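Local coordinates for protein esterase LipW (PDB 3QH4) that probably hydrolyses ester bonds as a serine hydrolase of the alpha/beta hydrolase fold, with strict substrate selectivity, at residues A118-D123 / I140-W145; D63-E68 / V73-Y78; D13-L18 / G255-F260; P259-V264 / L280-R285. All blocks are in the same frame, centred on the assembly; numbering follows the deposited sequence.

Interaction 1 (A118-D123 / I140-W145); sequences AVVSVD and IEVLTW
This is the helix-on-sheet packing of the alpha/beta hydrolase fold: helix 134-148 rests on the central sheet, and Val142 fits against Val120 and Val122 of strand 118-122. Those two valines, two residues apart along the strand, turn their side chains toward the helix, while Ser121 between them faces the other way and lies on Leu101 and Tyr90.

Val142 uses both of its methyls. CG1 stands anti to its own backbone N (chi1 174°), which brings it to Val120 CG1 at 3.6 Å, the closest approach here, and within 3.9 Å of Val122 CG2. The other branch, Val142 CG2, reaches Val122 CG1, also at 3.9 Å. Val122 CG2 meanwhile sits 3.8 Å from Val142 CB, so these two side chains run past one another in opposite directions with both methyls engaged. One turn further along the helix, Trp145 brings its six-membered ring to the same methyl, but only loosely: CZ3 is 4.5 Å from Val120 CG1, which meets the ring at a slant. The contact is wholly apolar. On the outer side of the helix, Thr144 OG1 bonds to Ile140 O at 3.0 Å from above the carbonyl plane, sharing that oxygen with Thr144 N.

The axes of strand 118-122 and of helix residues 140-145 approach to 9.2 Å and run nearly antiparallel, at 154°. Strand 118-122 lies between strands 72-79 and 85-91. Val142 extends onto Val73 and Val75 and Trp145 onto Val65, while Val120 and Val122 pack on Val87 and Val89 of strand 85-91, respectively.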
loop_
_atom_site.group_PDB
_atom_site.type_symbol
_atom_site.label_atom_id
_atom_site.label_comp_id
_atom_site.label_asym_id
_atom_site.label_seq_id
_atom_site.Cartn_x
_atom_site.Cartn_y
_atom_site.Cartn_z
ATOM N N ALA A 118 16.339 3.476 0.926
ATOM C CA ALA A 118 15.538 4.632 1.309
ATOM C C ALA A 118 14.088 4.375 0.885
ATOM O O ALA A 118 13.814 3.657 -0.099
ATOM C CB ALA A 118 16.064 5.900 0.610
ATOM N N VAL A 119 13.171 4.940 1.655
ATOM C CA VAL A 119 11.750 4.872 1.312
ATOM C C VAL A 119 11.221 6.310 1.356
ATOM O O VAL A 119 11.488 7.057 2.311
ATOM C CB VAL A 119 10.981 3.990 2.325
ATOM C CG1 VAL A 119 9.464 3.975 2.023
ATOM C CG2 VAL A 119 11.527 2.528 2.324
ATOM N N VAL A 120 10.462 6.685 0.338
ATOM C CA VAL A 120 9.782 7.995 0.353
ATOM C C VAL A 120 8.291 7.693 0.379
ATOM O O VAL A 120 7.738 7.179 -0.605
ATOM C CB VAL A 120 10.178 8.867 -0.849
ATOM C CG1 VAL A 120 9.459 10.223 -0.859
ATOM C CG2 VAL A 120 11.707 9.094 -0.850
ATOM N N SER A 121 7.655 8.028 1.508
ATOM C CA SER A 121 6.238 7.732 1.714
ATOM C C SER A 121 5.415 8.972 1.346
ATOM O O SER A 121 5.733 10.093 1.802
ATOM C CB SER A 121 6.007 7.322 3.177
ATOM O OG SER A 121 4.629 7.126 3.428
ATOM N N VAL A 122 4.359 8.753 0.554
ATOM C CA VAL A 122 3.552 9.846 -0.024
ATOM C C VAL A 122 2.322 10.168 0.829
ATOM O O VAL A 122 1.497 9.272 1.090
ATOM C CB VAL A 122 3.067 9.478 -1.459
ATOM C CG1 VAL A 122 2.263 10.649 -2.090
ATOM C CG2 VAL A 122 4.207 9.092 -2.359
ATOM N N ASP A 123 2.194 11.422 1.265
ATOM C CA ASP A 123 0.983 11.834 1.991
ATOM C C ASP A 123 -0.009 12.334 0.950
ATOM O O ASP A 123 -0.183 13.560 0.778
ATOM C CB ASP A 123 1.307 12.958 2.992
ATOM C CG ASP A 123 0.175 13.254 3.947
ATOM O OD1 ASP A 123 -0.790 12.478 4.033
ATOM O OD2 ASP A 123 0.270 14.294 4.653
ATOM N N ILE A 140 2.573 10.502 -8.427
ATOM C CA ILE A 140 3.393 10.781 -9.619
ATOM C C ILE A 140 4.304 11.957 -9.364
ATOM O O ILE A 140 5.487 11.930 -9.719
ATOM C CB ILE A 140 2.495 11.017 -10.874
ATOM C CG1 ILE A 140 1.897 9.663 -11.312
ATOM C CG2 ILE A 140 3.302 11.715 -12.004
ATOM C CD1 ILE A 140 0.746 9.726 -12.348
ATOM N N GLU A 141 3.752 12.975 -8.714
ATOM C CA GLU A 141 4.509 14.166 -8.371
ATOM C C GLU A 141 5.704 13.789 -7.494
ATOM O O GLU A 141 6.837 14.259 -7.743
ATOM C CB GLU A 141 3.591 15.160 -7.648
ATOM C CG GLU A 141 4.225 16.504 -7.346
ATOM C CD GLU A 141 4.109 17.522 -8.488
ATOM O OE1 GLU A 141 3.778 17.149 -9.644
ATOM O OE2 GLU A 141 4.359 18.714 -8.211
ATOM N N VAL A 142 5.467 12.918 -6.503
ATOM C CA VAL A 142 6.545 12.505 -5.613
ATOM C C VAL A 142 7.577 11.681 -6.358
ATOM O O VAL A 142 8.772 11.932 -6.228
ATOM C CB VAL A 142 6.039 11.773 -4.344
ATOM C CG1 VAL A 142 7.231 11.219 -3.504
ATOM C CG2 VAL A 142 5.209 12.751 -3.514
ATOM N N LEU A 143 7.127 10.724 -7.157
ATOM C CA LEU A 143 8.083 9.899 -7.904
ATOM C C LEU A 143 8.977 10.758 -8.832
ATOM O O LEU A 143 10.189 10.546 -8.890
ATOM C CB LEU A 143 7.370 8.810 -8.708
ATOM C CG LEU A 143 8.349 7.849 -9.424
ATOM C CD1 LEU A 143 7.746 6.451 -9.340
ATOM C CD2 LEU A 143 8.571 8.285 -10.853
ATOM N N THR A 144 8.380 11.712 -9.547
ATOM C CA THR A 144 9.154 12.618 -10.433
ATOM C C THR A 144 10.202 13.411 -9.643
ATOM O O THR A 144 11.343 13.590 -10.096
ATOM C CB THR A 144 8.186 13.570 -11.205
ATOM O OG1 THR A 144 7.318 12.769 -12.008
ATOM C CG2 THR A 144 8.968 14.552 -12.123
ATOM N N TRP A 145 9.806 13.865 -8.458
ATOM C CA TRP A 145 10.664 14.650 -7.580
ATOM C C TRP A 145 11.825 13.811 -7.036
ATOM O O TRP A 145 12.971 14.287 -6.968
ATOM C CB TRP A 145 9.799 15.208 -6.457
ATOM C CG TRP A 145 10.489 15.956 -5.373
ATOM C CD1 TRP A 145 10.754 17.305 -5.344
ATOM C CD2 TRP A 145 10.923 15.434 -4.106
ATOM N NE1 TRP A 145 11.347 17.644 -4.151
ATOM C CE2 TRP A 145 11.449 16.526 -3.366
ATOM C CE3 TRP A 145 10.900 14.160 -3.513
ATOM C CZ2 TRP A 145 11.971 16.376 -2.083
ATOM C CZ3 TRP A 145 11.409 14.014 -2.250
ATOM C CH2 TRP A 145 11.933 15.113 -1.536
#

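Interaction 2 (D63-E68 / V73-Y78); sequences DVVTGE and VPVRIY
Val65 packs across the hairpin on Val73 and Val75. Its CB lies 3.7 Å from Val73 O. From there CG2, beside the backbone N and anti to the carbonyl carbon, continues past that oxygen and ends 3.9 Å from Val75 CG1, the two side chains meeting at a slant. Val75 sends its second methyl the other way: CG2 is wedged between its own N and carbonyl carbon (chi1 of CG1 -68°) and touches Asp63 CB at 3.8 Å.

Underneath, antiparallel pairing fixes the register. Asp63 and Val75 form a hydrogen-bonded pair, with both N-O distances (Asp63 N to Val75 O, Val75 N to Asp63 O) at 2.9 Å, and Val65 pairs likewise with Val73. Between them, Val64 and Pro74 are a non-hydrogen-bonded pair, a place where proline's missing N-H costs the hairpin nothing; Pro74 CA instead lies 3.4 Å from Asp63 O in a CA-H...O contact.

Strand 59-66 forms the outer edge of the sheet. Strand 72-79 bonds onward to strand 118-122, and helix 134-148 covers the face carrying Val65, Val73 and Val75.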
loop_
_atom_site.group_PDB
_atom_site.type_symbol
_atom_site.label_atom_id
_atom_site.label_comp_id
_atom_site.label_asym_id
_atom_site.label_seq_id
_atom_site.Cartn_x
_atom_site.Cartn_y
_atom_site.Cartn_z
ATOM N N ASP A 63 9.420 15.993 4.762
ATOM C CA ASP A 63 9.671 17.028 3.751
ATOM C C ASP A 63 8.388 17.283 2.940
ATOM O O ASP A 63 7.327 16.742 3.260
ATOM C CB ASP A 63 10.802 16.611 2.828
ATOM C CG ASP A 63 11.534 17.802 2.188
ATOM O OD1 ASP A 63 11.042 18.955 2.236
ATOM O OD2 ASP A 63 12.597 17.546 1.602
ATOM N N VAL A 64 8.486 18.149 1.934
ATOM C CA VAL A 64 7.346 18.491 1.091
ATOM C C VAL A 64 7.813 18.578 -0.360
ATOM O O VAL A 64 8.938 19.029 -0.640
ATOM C CB VAL A 64 6.704 19.843 1.495
ATOM C CG1 VAL A 64 6.143 19.787 2.923
ATOM C CG2 VAL A 64 7.721 20.972 1.383
ATOM N N VAL A 65 6.958 18.121 -1.276
ATOM C CA VAL A 65 7.179 18.294 -2.697
ATOM C C VAL A 65 6.152 19.363 -3.048
ATOM O O VAL A 65 4.978 19.085 -3.054
ATOM C CB VAL A 65 6.861 16.997 -3.473
ATOM C CG1 VAL A 65 7.063 17.194 -4.967
ATOM C CG2 VAL A 65 7.728 15.822 -2.939
ATOM N N THR A 66 6.587 20.594 -3.272
ATOM C CA THR A 66 5.591 21.672 -3.462
ATOM C C THR A 66 5.319 21.807 -4.942
ATOM O O THR A 66 6.244 21.746 -5.752
ATOM C CB THR A 66 6.010 22.995 -2.802
ATOM N N GLY A 67 4.041 21.906 -5.291
ATOM C CA GLY A 67 3.629 21.811 -6.692
ATOM C C GLY A 67 3.520 23.186 -7.311
ATOM O O GLY A 67 3.640 24.202 -6.605
ATOM N N GLU A 68 3.300 23.224 -8.624
ATOM C CA GLU A 68 3.154 24.496 -9.339
ATOM C C GLU A 68 2.012 25.352 -8.787
ATOM O O GLU A 68 2.134 26.570 -8.748
ATOM C CB GLU A 68 2.966 24.288 -10.844
ATOM C CG GLU A 68 4.269 24.070 -11.628
ATOM C CD GLU A 68 5.164 25.326 -11.747
ATOM O OE1 GLU A 68 4.822 26.428 -11.234
ATOM O OE2 GLU A 68 6.231 25.199 -12.390
ATOM N N VAL A 73 2.916 18.278 -1.680
ATOM C CA VAL A 73 2.561 16.951 -1.243
ATOM C C VAL A 73 3.602 16.634 -0.158
ATOM O O VAL A 73 4.782 16.604 -0.468
ATOM C CB VAL A 73 2.678 15.955 -2.431
ATOM C CG1 VAL A 73 2.480 14.510 -1.937
ATOM C CG2 VAL A 73 1.656 16.329 -3.544
ATOM N N PRO A 74 3.175 16.449 1.109
ATOM C CA PRO A 74 4.144 16.064 2.154
ATOM C C PRO A 74 4.657 14.650 1.916
ATOM O O PRO A 74 3.952 13.817 1.335
ATOM C CB PRO A 74 3.338 16.098 3.448
ATOM C CG PRO A 74 2.121 16.964 3.120
ATOM C CD PRO A 74 1.830 16.657 1.661
ATOM N N VAL A 75 5.897 14.433 2.321
ATOM C CA VAL A 75 6.529 13.125 2.227
ATOM C C VAL A 75 7.262 12.838 3.523
ATOM O O VAL A 75 7.626 13.760 4.275
ATOM C CB VAL A 75 7.504 13.002 1.020
ATOM C CG1 VAL A 75 6.736 13.038 -0.329
ATOM C CG2 VAL A 75 8.612 14.081 1.079
ATOM N N ARG A 76 7.448 11.554 3.802
ATOM C CA ARG A 76 8.348 11.139 4.878
ATOM C C ARG A 76 9.457 10.309 4.255
ATOM O O ARG A 76 9.200 9.351 3.530
ATOM C CB ARG A 76 7.607 10.346 5.958
ATOM C CG ARG A 76 8.542 9.906 7.116
ATOM C CD ARG A 76 7.750 9.542 8.363
ATOM N NE ARG A 76 7.032 10.700 8.909
ATOM C CZ ARG A 76 6.026 10.626 9.774
ATOM N NH1 ARG A 76 5.575 9.443 10.212
ATOM N NH2 ARG A 76 5.464 11.763 10.212
ATOM N N ILE A 77 10.695 10.682 4.549
ATOM C CA ILE A 77 11.822 10.003 3.934
ATOM C C ILE A 77 12.541 9.165 4.985
ATOM O O ILE A 77 12.959 9.692 6.031
ATOM C CB ILE A 77 12.787 10.998 3.258
ATOM C CG1 ILE A 77 12.012 11.912 2.300
ATOM C CG2 ILE A 77 13.891 10.247 2.476
ATOM C CD1 ILE A 77 12.838 13.073 1.753
ATOM N N TYR A 78 12.696 7.877 4.672
ATOM C CA TYR A 78 13.361 6.915 5.553
ATOM C C TYR A 78 14.672 6.537 4.908
ATOM O O TYR A 78 14.700 6.226 3.721
ATOM C CB TYR A 78 12.485 5.656 5.701
ATOM C CG TYR A 78 11.092 5.901 6.227
ATOM C CD1 TYR A 78 10.088 6.412 5.395
ATOM C CD2 TYR A 78 10.766 5.579 7.541
ATOM C CE1 TYR A 78 8.808 6.609 5.872
ATOM C CE2 TYR A 78 9.495 5.762 8.038
ATOM C CZ TYR A 78 8.519 6.280 7.192
ATOM O OH TYR A 78 7.268 6.453 7.678
#

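Interaction 3 (D13-L18 / G255-F260); sequences DRLDPL and GEIDPF
Two successive bends in Ile257, chi1 -50° and chi2 -56°, fold its CD1 methyl over to Arg14, whose own chain bends at chi3 (70°) to lay the guanidinium across it. CD1 sits over one face of that flat group, 3.7 Å from Arg14 NE, and also touches Arg14 CB at 3.8 Å. The methyl so meets both the root of the arginine chain and the flat face of its head. Nearer the backbone, Leu15 CD2 packs 3.7 Å from Ile257 CB.

Polar links pass through water. One water donates to Arg14 O and, at 2.8 Å, to Glu256 OE2, which also accepts from Arg285 N. A second lies at the guanidinium edge, in its plane, 3.1 Å from Arg14 NH2, and donates to Glu256 OE1. Direct pairing of Arg14 is with Glu207, through NH1.

The loop held here follows strand 250-255. In it Phe260 N donates to Asp258 OD1 at 2.8 Å, a capping bond that comes from above the carboxylate plane, while OD2 bonds to His288 ND1. This is consistent with the acid loop of an alpha/beta hydrolase, Asp258 probably completing a catalytic triad with His288 and Ser166.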
loop_
_atom_site.group_PDB
_atom_site.type_symbol
_atom_site.label_atom_id
_atom_site.label_comp_id
_atom_site.label_asym_id
_atom_site.label_seq_id
_atom_site.Cartn_x
_atom_site.Cartn_y
_atom_site.Cartn_z
ATOM N N ASP A 13 -13.377 -17.432 13.349
ATOM C CA ASP A 13 -12.865 -18.774 13.615
ATOM C C ASP A 13 -11.758 -19.159 12.631
ATOM O O ASP A 13 -10.978 -20.082 12.907
ATOM C CB ASP A 13 -13.999 -19.823 13.603
ATOM C CG ASP A 13 -14.717 -19.943 12.246
ATOM O OD1 ASP A 13 -15.076 -18.912 11.641
ATOM O OD2 ASP A 13 -14.933 -21.108 11.799
ATOM N N ARG A 14 -11.694 -18.457 11.487
ATOM C CA ARG A 14 -10.711 -18.790 10.465
ATOM C C ARG A 14 -9.411 -18.019 10.649
ATOM O O ARG A 14 -8.488 -18.158 9.849
ATOM C CB ARG A 14 -11.311 -18.573 9.074
ATOM C CG ARG A 14 -12.392 -19.651 8.812
ATOM C CD ARG A 14 -13.173 -19.439 7.560
ATOM N NE ARG A 14 -12.391 -19.660 6.343
ATOM C CZ ARG A 14 -12.840 -19.304 5.136
ATOM N NH1 ARG A 14 -14.050 -18.721 5.006
ATOM N NH2 ARG A 14 -12.083 -19.505 4.070
ATOM N N LEU A 15 -9.333 -17.226 11.719
ATOM C CA LEU A 15 -8.123 -16.433 12.000
ATOM C C LEU A 15 -7.329 -17.106 13.084
ATOM O O LEU A 15 -7.886 -17.761 13.956
ATOM C CB LEU A 15 -8.499 -15.023 12.488
ATOM C CG LEU A 15 -9.380 -14.189 11.547
ATOM C CD1 LEU A 15 -9.667 -12.831 12.120
ATOM C CD2 LEU A 15 -8.668 -14.061 10.190
ATOM N N ASP A 16 -6.007 -16.923 13.034
ATOM C CA ASP A 16 -5.136 -17.339 14.122
ATOM C C ASP A 16 -5.663 -16.740 15.451
ATOM O O ASP A 16 -6.024 -15.562 15.500
ATOM C CB ASP A 16 -3.707 -16.827 13.857
ATOM C CG ASP A 16 -2.697 -17.398 14.847
ATOM O OD1 ASP A 16 -2.719 -16.998 16.021
ATOM O OD2 ASP A 16 -1.888 -18.272 14.436
ATOM N N PRO A 17 -5.659 -17.537 16.538
ATOM C CA PRO A 17 -6.162 -17.000 17.816
ATOM C C PRO A 17 -5.468 -15.698 18.256
ATOM O O PRO A 17 -6.107 -14.843 18.846
ATOM C CB PRO A 17 -5.886 -18.118 18.836
ATOM C CG PRO A 17 -5.551 -19.337 18.050
ATOM C CD PRO A 17 -5.343 -18.981 16.599
ATOM N N LEU A 18 -4.196 -15.518 17.942
ATOM C CA LEU A 18 -3.511 -14.286 18.369
ATOM C C LEU A 18 -4.093 -13.096 17.626
ATOM O O LEU A 18 -4.273 -11.999 18.180
ATOM C CB LEU A 18 -1.992 -14.368 18.115
ATOM C CG LEU A 18 -1.183 -15.389 18.911
ATOM C CD1 LEU A 18 0.268 -15.521 18.364
ATOM C CD2 LEU A 18 -1.153 -14.987 20.386
ATOM N N GLY A 255 -3.340 -11.816 2.969
ATOM C CA GLY A 255 -3.894 -12.809 3.914
ATOM C C GLY A 255 -5.039 -13.542 3.229
ATOM O O GLY A 255 -5.665 -12.998 2.338
ATOM N N GLU A 256 -5.327 -14.773 3.657
ATOM C CA GLU A 256 -6.371 -15.554 2.984
ATOM C C GLU A 256 -7.774 -15.136 3.386
ATOM O O GLU A 256 -8.727 -15.388 2.637
ATOM C CB GLU A 256 -6.197 -17.060 3.204
ATOM C CG GLU A 256 -6.380 -17.471 4.652
ATOM C CD GLU A 256 -6.454 -18.978 4.863
ATOM O OE1 GLU A 256 -6.750 -19.709 3.892
ATOM O OE2 GLU A 256 -6.229 -19.422 6.013
ATOM N N ILE A 257 -7.913 -14.512 4.554
ATOM C CA ILE A 257 -9.266 -14.153 5.052
ATOM C C ILE A 257 -9.471 -12.673 4.781
ATOM O O ILE A 257 -9.601 -11.849 5.691
ATOM C CB ILE A 257 -9.473 -14.555 6.569
ATOM C CG1 ILE A 257 -9.060 -16.013 6.830
ATOM C CG2 ILE A 257 -10.944 -14.307 7.072
ATOM C CD1 ILE A 257 -9.773 -17.034 5.930
ATOM N N ASP A 258 -9.567 -12.360 3.494
ATOM C CA ASP A 258 -9.450 -10.967 3.049
ATOM C C ASP A 258 -10.303 -10.863 1.785
ATOM O O ASP A 258 -10.104 -11.641 0.836
ATOM C CB ASP A 258 -7.969 -10.671 2.762
ATOM C CG ASP A 258 -7.708 -9.199 2.361
ATOM O OD1 ASP A 258 -8.581 -8.557 1.744
ATOM O OD2 ASP A 258 -6.591 -8.693 2.631
ATOM N N PRO A 259 -11.250 -9.915 1.756
ATOM C CA PRO A 259 -12.043 -9.774 0.533
ATOM C C PRO A 259 -11.211 -9.560 -0.737
ATOM O O PRO A 259 -11.685 -9.928 -1.811
ATOM C CB PRO A 259 -12.950 -8.559 0.840
ATOM C CG PRO A 259 -12.079 -7.705 1.806
ATOM C CD PRO A 259 -11.499 -8.808 2.709
ATOM N N PHE A 260 -9.999 -8.998 -0.635
ATOM C CA PHE A 260 -9.181 -8.731 -1.825
ATOM C C PHE A 260 -8.376 -9.948 -2.278
ATOM O O PHE A 260 -7.684 -9.885 -3.273
ATOM C CB PHE A 260 -8.265 -7.537 -1.570
ATOM C CG PHE A 260 -9.030 -6.312 -1.167
ATOM C CD1 PHE A 260 -9.921 -5.711 -2.059
ATOM C CD2 PHE A 260 -8.898 -5.801 0.106
ATOM C CE1 PHE A 260 -10.692 -4.577 -1.631
ATOM C CE2 PHE A 260 -9.643 -4.697 0.516
ATOM C CZ PHE A 260 -10.524 -4.091 -0.347
HETATM O O HOH W 1 -8.126 -20.076 7.970
HETATM O O HOH W 2 -9.278 -20.627 3.487
#

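Interaction 4 (P259-V264 / L280-R285); sequences PFRDEV and LHIFPR
Val264 CG1 packs against Leu280 and Ile282 where helix 261-273 lies against strand 278-283. Anti to its backbone N (chi1 163°), this methyl reaches Leu280 CD1 at 4.1 Å, the two side chains meeting at an angle, and Ile282 CD1 at 4.4 Å. Ile282 CD1 also comes alongside the aliphatic part of Arg261, again 4.4 Å from its CG. Leu280 and Ile282 both rise from the strand face turned to the helix.

The next shell positions Arg261. Its NE donates to Asp262 OD1 at 2.9 Å, in the plane of the guanidinium and nearly in line with the C-O bond, a salt bridge between neighbours on the helix to which NH2 adds a weak second bond. NH1 bonds to Glu256 O and Asp262 OD2 accepts from Ser204 N, so the pair is tied to the loop after strand 250-255 and to the start of helix 203-207. At the helix start Val264 N bonds to Phe260 O at 3.1 Å, and Pro259 CG covers one face of the Phe260 ring near its rim. Glu263 OE1 accepts from Leu197 N and Asp198 N.

Further out, Val264 and Leu280 share Ile252 of strand 250-255, and Leu265 of the helix fills in against Leu280 and Ile282. Strand 250-255, helix 261-273 and strand 278-283 make a beta-alpha-beta unit. Helix 298-315 covers the other face of the strand, over His281 and Phe283.

With methyls at 4.1 Å or more and no polar bond between the two segments, the contact is non-directional apolar packing; the charged bonds fix Arg261 at its margin rather than joining helix to strand.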
loop_
_atom_site.group_PDB
_atom_site.type_symbol
_atom_site.label_atom_id
_atom_site.label_comp_id
_atom_site.label_asym_id
_atom_site.label_seq_id
_atom_site.Cartn_x
_atom_site.Cartn_y
_atom_site.Cartn_z
ATOM N N PRO A 259 -11.250 -9.915 1.756
ATOM C CA PRO A 259 -12.043 -9.774 0.533
ATOM C C PRO A 259 -11.211 -9.560 -0.737
ATOM O O PRO A 259 -11.685 -9.928 -1.811
ATOM C CB PRO A 259 -12.950 -8.559 0.840
ATOM C CG PRO A 259 -12.079 -7.705 1.806
ATOM C CD PRO A 259 -11.499 -8.808 2.709
ATOM N N PHE A 260 -9.999 -8.998 -0.635
ATOM C CA PHE A 260 -9.181 -8.731 -1.825
ATOM C C PHE A 260 -8.376 -9.948 -2.278
ATOM O O PHE A 260 -7.684 -9.885 -3.273
ATOM C CB PHE A 260 -8.265 -7.537 -1.570
ATOM C CG PHE A 260 -9.030 -6.312 -1.167
ATOM C CD1 PHE A 260 -9.921 -5.711 -2.059
ATOM C CD2 PHE A 260 -8.898 -5.801 0.106
ATOM C CE1 PHE A 260 -10.692 -4.577 -1.631
ATOM C CE2 PHE A 260 -9.643 -4.697 0.516
ATOM C CZ PHE A 260 -10.524 -4.091 -0.347
ATOM N N ARG A 261 -8.529 -11.070 -1.584
ATOM C CA ARG A 261 -7.698 -12.230 -1.913
ATOM C C ARG A 261 -7.866 -12.673 -3.364
ATOM O O ARG A 261 -6.888 -12.950 -4.050
ATOM C CB ARG A 261 -8.054 -13.404 -0.985
ATOM C CG ARG A 261 -7.317 -14.702 -1.376
ATOM C CD ARG A 261 -7.998 -15.868 -0.697
ATOM N NE ARG A 261 -9.292 -16.231 -1.280
ATOM C CZ ARG A 261 -10.229 -16.870 -0.593
ATOM N NH1 ARG A 261 -10.049 -17.119 0.705
ATOM N NH2 ARG A 261 -11.360 -17.246 -1.178
ATOM N N ASP A 262 -9.106 -12.808 -3.835
ATOM C CA ASP A 262 -9.252 -13.357 -5.205
ATOM C C ASP A 262 -8.731 -12.424 -6.292
ATOM O O ASP A 262 -8.151 -12.872 -7.292
ATOM C CB ASP A 262 -10.716 -13.725 -5.488
ATOM C CG ASP A 262 -11.166 -14.960 -4.707
ATOM O OD1 ASP A 262 -10.367 -15.547 -3.930
ATOM O OD2 ASP A 262 -12.347 -15.326 -4.855
ATOM N N GLU A 263 -8.928 -11.122 -6.114
ATOM C CA GLU A 263 -8.390 -10.221 -7.165
ATOM C C GLU A 263 -6.855 -10.241 -7.145
ATOM O O GLU A 263 -6.215 -10.098 -8.172
ATOM C CB GLU A 263 -8.991 -8.818 -7.056
ATOM C CG GLU A 263 -8.589 -8.014 -5.833
ATOM C CD GLU A 263 -9.660 -7.012 -5.470
ATOM O OE1 GLU A 263 -9.363 -5.805 -5.534
ATOM O OE2 GLU A 263 -10.806 -7.441 -5.169
ATOM N N VAL A 264 -6.282 -10.487 -5.965
ATOM C CA VAL A 264 -4.833 -10.649 -5.851
ATOM C C VAL A 264 -4.379 -11.874 -6.638
ATOM O O VAL A 264 -3.453 -11.796 -7.438
ATOM C CB VAL A 264 -4.385 -10.765 -4.378
ATOM C CG1 VAL A 264 -2.953 -11.338 -4.290
ATOM C CG2 VAL A 264 -4.427 -9.414 -3.739
ATOM N N LEU A 280 4.625 -14.526 -5.257
ATOM C CA LEU A 280 3.289 -14.396 -4.689
ATOM C C LEU A 280 3.233 -15.153 -3.382
ATOM O O LEU A 280 3.717 -16.270 -3.307
ATOM C CB LEU A 280 2.251 -15.003 -5.647
ATOM C CG LEU A 280 0.862 -15.353 -5.086
ATOM C CD1 LEU A 280 0.095 -14.060 -4.761
ATOM C CD2 LEU A 280 0.092 -16.224 -6.101
ATOM N N HIS A 281 2.621 -14.544 -2.361
ATOM C CA HIS A 281 2.345 -15.271 -1.118
ATOM C C HIS A 281 0.956 -15.017 -0.567
ATOM O O HIS A 281 0.534 -13.846 -0.461
ATOM C CB HIS A 281 3.326 -14.915 0.002
ATOM C CG HIS A 281 3.365 -15.952 1.073
ATOM N ND1 HIS A 281 4.220 -17.026 1.022
ATOM C CD2 HIS A 281 2.641 -16.096 2.207
ATOM C CE1 HIS A 281 4.027 -17.792 2.074
ATOM N NE2 HIS A 281 3.074 -17.251 2.812
ATOM N N ILE A 282 0.276 -16.104 -0.202
ATOM C CA ILE A 282 -0.988 -15.996 0.531
ATOM C C ILE A 282 -0.688 -16.498 1.947
ATOM O O ILE A 282 -0.251 -17.629 2.136
ATOM C CB ILE A 282 -2.119 -16.862 -0.103
ATOM C CG1 ILE A 282 -2.432 -16.389 -1.533
ATOM C CG2 ILE A 282 -3.412 -16.799 0.778
ATOM C CD1 ILE A 282 -2.895 -14.879 -1.599
ATOM N N PHE A 283 -0.953 -15.645 2.937
ATOM C CA PHE A 283 -0.680 -15.979 4.336
ATOM C C PHE A 283 -1.927 -16.556 4.974
ATOM O O PHE A 283 -3.000 -15.943 4.904
ATOM C CB PHE A 283 -0.265 -14.708 5.100
ATOM C CG PHE A 283 1.090 -14.208 4.706
ATOM C CD1 PHE A 283 2.239 -14.718 5.355
ATOM C CD2 PHE A 283 1.231 -13.248 3.720
ATOM C CE1 PHE A 283 3.518 -14.247 5.003
ATOM C CE2 PHE A 283 2.525 -12.791 3.328
ATOM C CZ PHE A 283 3.656 -13.306 3.994
ATOM N N PRO A 284 -1.793 -17.733 5.594
ATOM C CA PRO A 284 -2.954 -18.464 6.167
ATOM C C PRO A 284 -3.454 -17.782 7.460
ATOM O O PRO A 284 -2.667 -17.129 8.153
ATOM C CB PRO A 284 -2.361 -19.861 6.452
ATOM C CG PRO A 284 -0.904 -19.596 6.784
ATOM C CD PRO A 284 -0.511 -18.409 5.873
ATOM N N ARG A 285 -4.748 -17.919 7.745
ATOM C CA ARG A 285 -5.351 -17.518 9.037
ATOM C C ARG A 285 -5.157 -16.021 9.368
ATOM O O ARG A 285 -5.090 -15.631 10.527
ATOM C CB ARG A 285 -4.847 -18.424 10.165
ATOM C CG ARG A 285 -4.888 -19.905 9.829
ATOM C CD ARG A 285 -4.471 -20.758 11.030
ATOM N NE ARG A 285 -5.530 -20.855 12.020
ATOM C CZ ARG A 285 -5.347 -21.169 13.307
ATOM N NH1 ARG A 285 -4.124 -21.364 13.809
ATOM N NH2 ARG A 285 -6.400 -21.270 14.100
#

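How the interactions relate
Interactions 1 and 2 form one patch at one end of the sheet: strands 118-122 and 72-79 are neighbours, Arg76 O bonds to Ser121 N, and Val65 packs on Trp145. Interactions 3 and 4 sit on the opposite side of the chain's centre, share Pro259 and Phe260, and are joined by hydrogen bonds from Glu256 to the backbone of Phe283 and Arg285. Interaction 1 is buried and purely apolar; interaction 4 repeats helix-on-sheet packing more loosely at the opposite end of the sheet, on outermost strand 278-283. Backbone bonds carry interaction 2 at its partly exposed edge. Interaction 3 mixes buried methyls with water bridges, and along the chain interactions 1 and 2 fall between its two distant segments.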